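Local coordinates for acetyl-xylan esterase (PDB 2CC0), which removes acetyl groups from xylan as a metal-dependent family 4 carbohydrate esterase, probably aiding plant cell wall degradation, at residues 124-129 / 150-155. Sequence-based numbering, arbitrary orientation.
Sequences WDVDSQ and QVILMH. With ACT (acetate ion), chain D.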
loop_
_atom_site.group_PDB
_atom_site.type_symbol
_atom_site.label_atom_id
_atom_site.label_comp_id
_atom_site.label_asym_id
_atom_site.label_seq_id
_atom_site.Cartn_x
_atom_site.Cartn_y
_atom_site.Cartn_z
ATOM N N TRP A 124 -3.608 6.374 -1.495
ATOM C CA TRP A 124 -3.952 6.877 -0.157
ATOM C C TRP A 124 -4.953 5.903 0.470
ATOM O O TRP A 124 -5.546 5.058 -0.226
ATOM C CB TRP A 124 -4.541 8.312 -0.180
ATOM C CG TRP A 124 -5.681 8.446 -1.116
ATOM C CD1 TRP A 124 -6.997 8.139 -0.859
ATOM C CD2 TRP A 124 -5.625 8.884 -2.480
ATOM N NE1 TRP A 124 -7.763 8.354 -1.986
ATOM C CE2 TRP A 124 -6.949 8.817 -2.992
ATOM C CE3 TRP A 124 -4.585 9.330 -3.328
ATOM C CZ2 TRP A 124 -7.266 9.178 -4.318
ATOM C CZ3 TRP A 124 -4.901 9.674 -4.662
ATOM C CH2 TRP A 124 -6.236 9.600 -5.128
ATOM N N ASP A 125 -5.092 6.011 1.786
ATOM C CA ASP A 125 -6.092 5.257 2.550
ATOM C C ASP A 125 -7.350 6.111 2.779
ATOM O O ASP A 125 -8.481 5.596 2.804
ATOM C CB ASP A 125 -5.489 4.819 3.895
ATOM C CG ASP A 125 -4.356 3.833 3.696
ATOM O OD1 ASP A 125 -4.686 2.649 3.421
ATOM O OD2 ASP A 125 -3.156 4.216 3.753
ATOM N N VAL A 126 -7.144 7.407 3.002
ATOM C CA VAL A 126 -8.243 8.324 3.269
ATOM C C VAL A 126 -8.085 9.542 2.381
ATOM O O VAL A 126 -6.972 10.073 2.248
ATOM C CB VAL A 126 -8.191 8.763 4.747
ATOM C CG1 VAL A 126 -9.198 9.897 5.065
ATOM C CG2 VAL A 126 -8.381 7.565 5.686
ATOM N N ASP A 127 -9.190 9.974 1.767
ATOM C CA ASP A 127 -9.209 11.198 0.967
ATOM C C ASP A 127 -9.870 12.257 1.853
ATOM O O ASP A 127 -11.038 12.113 2.230
ATOM C CB ASP A 127 -9.985 10.968 -0.336
ATOM C CG ASP A 127 -10.174 12.241 -1.171
ATOM O OD1 ASP A 127 -9.650 13.308 -0.807
ATOM O OD2 ASP A 127 -10.876 12.164 -2.210
ATOM N N SER A 128 -9.120 13.303 2.206
ATOM C CA SER A 128 -9.634 14.364 3.065
ATOM C C SER A 128 -10.753 15.145 2.386
ATOM O O SER A 128 -11.499 15.874 3.051
ATOM C CB SER A 128 -8.496 15.334 3.423
ATOM O OG SER A 128 -8.172 16.169 2.309
ATOM N N GLN A 129 -10.853 15.017 1.057
ATOM C CA GLN A 129 -11.804 15.793 0.237
ATOM C C GLN A 129 -11.575 17.309 0.296
ATOM O O GLN A 129 -12.474 18.092 -0.061
ATOM C CB GLN A 129 -13.269 15.467 0.614
ATOM C CG GLN A 129 -13.631 14.036 0.220
ATOM C CD GLN A 129 -14.289 13.996 -1.128
ATOM O OE1 GLN A 129 -15.387 14.540 -1.304
ATOM N NE2 GLN A 129 -13.658 13.332 -2.083
ATOM N N GLN A 150 -1.206 4.361 7.935
ATOM C CA GLN A 150 -2.087 4.881 6.905
ATOM C C GLN A 150 -1.756 6.272 6.397
ATOM O O GLN A 150 -1.198 7.105 7.127
ATOM C CB GLN A 150 -3.535 4.771 7.340
ATOM C CG GLN A 150 -3.876 3.310 7.656
ATOM C CD GLN A 150 -5.354 3.088 7.863
ATOM O OE1 GLN A 150 -5.978 3.759 8.683
ATOM N NE2 GLN A 150 -5.926 2.117 7.128
ATOM N N VAL A 151 -2.174 6.503 5.154
ATOM C CA VAL A 151 -1.810 7.700 4.388
ATOM C C VAL A 151 -3.076 8.495 4.041
ATOM O O VAL A 151 -4.062 7.924 3.578
ATOM C CB VAL A 151 -1.091 7.276 3.093
ATOM C CG1 VAL A 151 -0.878 8.450 2.193
ATOM C CG2 VAL A 151 0.251 6.555 3.374
ATOM N N ILE A 152 -3.038 9.815 4.250
ATOM C CA ILE A 152 -4.173 10.675 3.901
ATOM C C ILE A 152 -3.803 11.639 2.756
ATOM O O ILE A 152 -2.723 12.235 2.776
ATOM C CB ILE A 152 -4.702 11.484 5.129
ATOM C CG1 ILE A 152 -5.928 12.320 4.717
ATOM C CG2 ILE A 152 -3.584 12.339 5.762
ATOM C CD1 ILE A 152 -6.808 12.771 5.880
ATOM N N LEU A 153 -4.710 11.766 1.783
ATOM C CA LEU A 153 -4.604 12.738 0.706
ATOM C C LEU A 153 -5.116 14.114 1.135
ATOM O O LEU A 153 -6.303 14.285 1.480
ATOM C CB LEU A 153 -5.423 12.255 -0.504
ATOM C CG LEU A 153 -5.588 13.260 -1.650
ATOM C CD1 LEU A 153 -4.222 13.576 -2.303
ATOM C CD2 LEU A 153 -6.600 12.746 -2.679
ATOM N N MET A 154 -4.212 15.106 1.094
ATOM C CA MET A 154 -4.611 16.510 1.226
ATOM C C MET A 154 -3.919 17.273 0.100
ATOM O O MET A 154 -3.101 16.696 -0.616
ATOM C CB MET A 154 -4.226 17.068 2.606
ATOM C CG MET A 154 -5.058 16.442 3.728
ATOM S SD MET A 154 -4.618 17.107 5.336
ATOM C CE MET A 154 -3.045 16.264 5.546
ATOM N N HIS A 155 -4.238 18.554 -0.031
ATOM C CA HIS A 155 -3.639 19.380 -1.080
ATOM C C HIS A 155 -2.958 20.613 -0.522
ATOM O O HIS A 155 -3.288 21.063 0.573
ATOM C CB HIS A 155 -4.702 19.754 -2.108
ATOM C CG HIS A 155 -5.187 18.561 -2.881
ATOM N ND1 HIS A 155 -6.055 17.632 -2.344
ATOM C CD2 HIS A 155 -4.864 18.111 -4.114
ATOM C CE1 HIS A 155 -6.261 16.670 -3.225
ATOM N NE2 HIS A 155 -5.555 16.939 -4.309
HETATM C C ACT D . -4.176 13.760 -7.009
HETATM O O ACT D . -4.567 13.994 -8.177
HETATM O OXT ACT D . -3.885 14.747 -6.274
HETATM C CH3 ACT D . -4.051 12.349 -6.517
#
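Gln150 crosses Asp125 at about a right angle, its CB against Asp125 OD2, just before two parallel strands pair, a worked example of the beta-alpha-beta unit, whose helix 136-144 joins strands 126-127 and 151-155 in the esterase's main sheet. Ahead of the strand pairing, the carboxylate takes a backbone N-H: Asp125 OD2 accepts Val151 N at 2.9 Å on its anti side, while OD1 forms a salt bridge to Arg188 of the second subunit. Val151 O is gripped twice, by Asp125 N at 2.8 Å and, in its carbonyl plane, by Val126 N at 3.2 Å. Ile152 turns to the sheet face covered by helix 136-144, its CD1 3.8 Å from Val126 CG1. Leu153 N then bonds Val126 O, and on the other face Leu153 CG, anti to the backbone N (chi1 171°), sends CD2 squarely over the six-membered ring of Trp124, 3.7 Å from its centre. Replacing Trp124 by an alanine would probably strip this methyl of its aromatic cover and open a gap beside the acetate, whose CH3 approaches Trp124 CZ3. Leu153 O accepts both Ser128 N and, on a lone pair, Ser128 OG at 2.8 Å. Met154 CG packs against that hydroxyl, and His155 NE2 makes a weak bond to acetate OXT at 3.4 Å.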